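Local coordinates for Serine/threonine-protein kinase Tel1 (Chaetomium thermophilum, PDB 6SKY) that probably phosphorylates proteins at serine or threonine followed by glutamine, using ATP, to activate checkpoint signalling after DNA damage, at residues D2156-Q2161 with L2198-D2203. Residues are numbered along the deposited sequence; the frame is centred on the assembly and turned at random.
Sequences DARLVQ and LGLSVD
Arg-2158 and Leu-2159, neighbours on helix 2154-2174, meet three apolar side chains of the connection between helices 2193-2196 and 2203-2217, in the alpha-solenoid of the FAT domain. The contact joins a helix to a later inter-helix loop and is built from aliphatic packing. On Arg-2158, CB lies 3.8 Å from CD1 of Leu-2200 and 4.0 Å from CD1 of Leu-2198. The next carbon, CG, sits 4.0 Å from Leu-2198 CD1 and stays close to Leu-2200 CD1 as well, so the two leucine methyls meet the base of the arginine together, each side chain crossing it at about a right angle. A turn at chi2 (62°) then carries Arg-2158 CD away from Leu-2200 CD1, to 5.5 Å, while it stays nearer Leu-2198 CD1 (4.5 Å). Leu-2198 CD1 is set obliquely to the guanidinium, whose NH1 is hydrogen-bonded to Ser-2194 and NH2 to Ser-2142; these bonds tie the charged end to helices 2193-2196 and 2124-2143. Between the two loop leucines, Gly-2199 leaves the preceding helical turn with a positive phi of 89°, and the leucines on both sides of it direct CB toward helix 2154-2174. Leu-2200 also reaches Leu-2159, its CD2 lying 4.4 Å from Leu-2159 CD1. That same Leu-2159 methyl meets Val-2202, the N-cap residue of helix 2203-2217, with CD1 4.1 Å from the valine CG1.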
ATOM      1  N   ASP A2156      -9.805  16.047  38.545  1.00 41.55           N
ATOM      2  CA  ASP A2156      -8.619  16.744  38.056  1.00 41.55           C
ATOM      3  C   ASP A2156      -7.588  15.769  37.506  1.00 41.55           C
ATOM      4  O   ASP A2156      -7.023  15.986  36.427  1.00 41.55           O
ATOM      5  CB  ASP A2156      -8.006  17.572  39.178  1.00 41.55           C
ATOM      6  CG  ASP A2156      -8.903  18.699  39.624  1.00 41.55           C
ATOM      7  OD1 ASP A2156      -9.680  19.203  38.789  1.00 41.55           O
ATOM      8  OD2 ASP A2156      -8.827  19.089  40.809  1.00 41.55           O
ATOM      9  N   ALA A2157      -7.314  14.697  38.247  1.00 33.51           N
ATOM     10  CA  ALA A2157      -6.346  13.711  37.791  1.00 33.51           C
ATOM     11  C   ALA A2157      -6.806  13.038  36.507  1.00 33.51           C
ATOM     12  O   ALA A2157      -6.009  12.817  35.588  1.00 33.51           O
ATOM     13  CB  ALA A2157      -6.109  12.680  38.887  1.00 33.51           C
ATOM     14  N   ARG A2158      -8.097  12.725  36.415  1.00 32.84           N
ATOM     15  CA  ARG A2158      -8.621  12.113  35.203  1.00 32.84           C
ATOM     16  C   ARG A2158      -8.511  13.055  34.017  1.00 32.84           C
ATOM     17  O   ARG A2158      -8.113  12.646  32.921  1.00 32.84           O
ATOM     18  CB  ARG A2158     -10.068  11.707  35.421  1.00 32.84           C
ATOM     19  CG  ARG A2158     -10.522  10.639  34.499  1.00 32.84           C
ATOM     20  CD  ARG A2158      -9.707   9.407  34.720  1.00 32.84           C
ATOM     21  NE  ARG A2158     -10.507   8.213  34.541  1.00 32.84           N
ATOM     22  CZ  ARG A2158     -10.180   7.030  35.032  1.00 32.84           C
ATOM     23  NH1 ARG A2158     -10.970   5.990  34.823  1.00 32.84           N
ATOM     24  NH2 ARG A2158      -9.067   6.888  35.734  1.00 32.84           N
ATOM     25  N   LEU A2159      -8.860  14.322  34.215  1.00 29.67           N
ATOM     26  CA  LEU A2159      -8.794  15.283  33.128  1.00 29.67           C
ATOM     27  C   LEU A2159      -7.367  15.467  32.639  1.00 29.67           C
ATOM     28  O   LEU A2159      -7.124  15.566  31.429  1.00 29.67           O
ATOM     29  CB  LEU A2159      -9.383  16.607  33.590  1.00 29.67           C
ATOM     30  CG  LEU A2159      -9.732  17.593  32.494  1.00 29.67           C
ATOM     31  CD1 LEU A2159     -10.590  16.908  31.476  1.00 29.67           C
ATOM     32  CD2 LEU A2159     -10.458  18.756  33.100  1.00 29.67           C
ATOM     33  N   VAL A2160      -6.402  15.498  33.559  1.00 26.52           N
ATOM     34  CA  VAL A2160      -5.022  15.691  33.135  1.00 26.52           C
ATOM     35  C   VAL A2160      -4.498  14.448  32.430  1.00 26.52           C
ATOM     36  O   VAL A2160      -3.702  14.553  31.488  1.00 26.52           O
ATOM     37  CB  VAL A2160      -4.150  16.103  34.334  1.00 26.52           C
ATOM     38  CG1 VAL A2160      -3.300  14.968  34.818  1.00 26.52           C
ATOM     39  CG2 VAL A2160      -3.281  17.267  33.958  1.00 26.52           C
ATOM     40  N   GLN A2161      -4.964  13.263  32.825  1.00 24.49           N
ATOM     41  CA  GLN A2161      -4.582  12.053  32.108  1.00 24.49           C
ATOM     42  C   GLN A2161      -5.112  12.067  30.683  1.00 24.49           C
ATOM     43  O   GLN A2161      -4.399  11.712  29.738  1.00 24.49           O
ATOM     44  CB  GLN A2161      -5.101  10.830  32.846  1.00 24.49           C
ATOM     45  CG  GLN A2161      -4.805   9.538  32.158  1.00 24.49           C
ATOM     46  CD  GLN A2161      -5.579   8.401  32.740  1.00 24.49           C
ATOM     47  OE1 GLN A2161      -6.441   8.595  33.580  1.00 24.49           O
ATOM     48  NE2 GLN A2161      -5.282   7.201  32.294  1.00 24.49           N
ATOM     49  N   LEU A2198     -17.470  10.661  37.264  1.00 48.28           N
ATOM     50  CA  LEU A2198     -16.749  11.721  37.950  1.00 48.28           C
ATOM     51  C   LEU A2198     -17.268  13.103  37.591  1.00 48.28           C
ATOM     52  O   LEU A2198     -16.801  14.091  38.162  1.00 48.28           O
ATOM     53  CB  LEU A2198     -15.257  11.641  37.629  1.00 48.28           C
ATOM     54  CG  LEU A2198     -14.500  10.437  38.168  1.00 48.28           C
ATOM     55  CD1 LEU A2198     -13.194  10.261  37.433  1.00 48.28           C
ATOM     56  CD2 LEU A2198     -14.252  10.623  39.637  1.00 48.28           C
ATOM     57  N   GLY A2199     -18.213  13.197  36.663  1.00 47.43           N
ATOM     58  CA  GLY A2199     -18.754  14.476  36.269  1.00 47.43           C
ATOM     59  C   GLY A2199     -18.018  15.160  35.147  1.00 47.43           C
ATOM     60  O   GLY A2199     -18.015  16.393  35.086  1.00 47.43           O
ATOM     61  N   LEU A2200     -17.393  14.404  34.252  1.00 44.12           N
ATOM     62  CA  LEU A2200     -16.614  14.957  33.157  1.00 44.12           C
ATOM     63  C   LEU A2200     -17.326  14.719  31.835  1.00 44.12           C
ATOM     64  O   LEU A2200     -17.935  13.668  31.628  1.00 44.12           O
ATOM     65  CB  LEU A2200     -15.222  14.331  33.102  1.00 44.12           C
ATOM     66  CG  LEU A2200     -14.287  14.595  34.270  1.00 44.12           C
ATOM     67  CD1 LEU A2200     -13.075  13.729  34.134  1.00 44.12           C
ATOM     68  CD2 LEU A2200     -13.896  16.034  34.284  1.00 44.12           C
ATOM     69  N   SER A2201     -17.238  15.693  30.942  1.00 44.83           N
ATOM     70  CA  SER A2201     -17.777  15.583  29.594  1.00 44.83           C
ATOM     71  C   SER A2201     -16.588  15.557  28.646  1.00 44.83           C
ATOM     72  O   SER A2201     -16.086  16.601  28.235  1.00 44.83           O
ATOM     73  CB  SER A2201     -18.710  16.727  29.284  1.00 44.83           C
ATOM     74  OG  SER A2201     -19.748  16.801  30.239  1.00 44.83           O
ATOM     75  N   VAL A2202     -16.128  14.357  28.311  1.00 38.80           N
ATOM     76  CA  VAL A2202     -14.963  14.215  27.450  1.00 38.80           C
ATOM     77  C   VAL A2202     -15.249  13.247  26.316  1.00 38.80           C
ATOM     78  O   VAL A2202     -14.327  12.655  25.755  1.00 38.80           O
ATOM     79  CB  VAL A2202     -13.735  13.750  28.247  1.00 38.80           C
ATOM     80  CG1 VAL A2202     -13.280  14.828  29.193  1.00 38.80           C
ATOM     81  CG2 VAL A2202     -14.055  12.487  28.997  1.00 38.80           C
ATOM     82  N   ASP A2203     -16.518  13.074  25.962  1.00 38.54           N
ATOM     83  CA  ASP A2203     -16.840  12.102  24.926  1.00 38.54           C
ATOM     84  C   ASP A2203     -16.565  12.629  23.528  1.00 38.54           C
ATOM     85  O   ASP A2203     -16.214  11.846  22.644  1.00 38.54           O
ATOM     86  CB  ASP A2203     -18.297  11.673  25.041  1.00 38.54           C
ATOM     87  CG  ASP A2203     -19.214  12.831  25.297  1.00 38.54           C
ATOM     88  OD1 ASP A2203     -18.818  13.728  26.064  1.00 38.54           O
ATOM     89  OD2 ASP A2203     -20.326  12.852  24.731  1.00 38.54           O
TER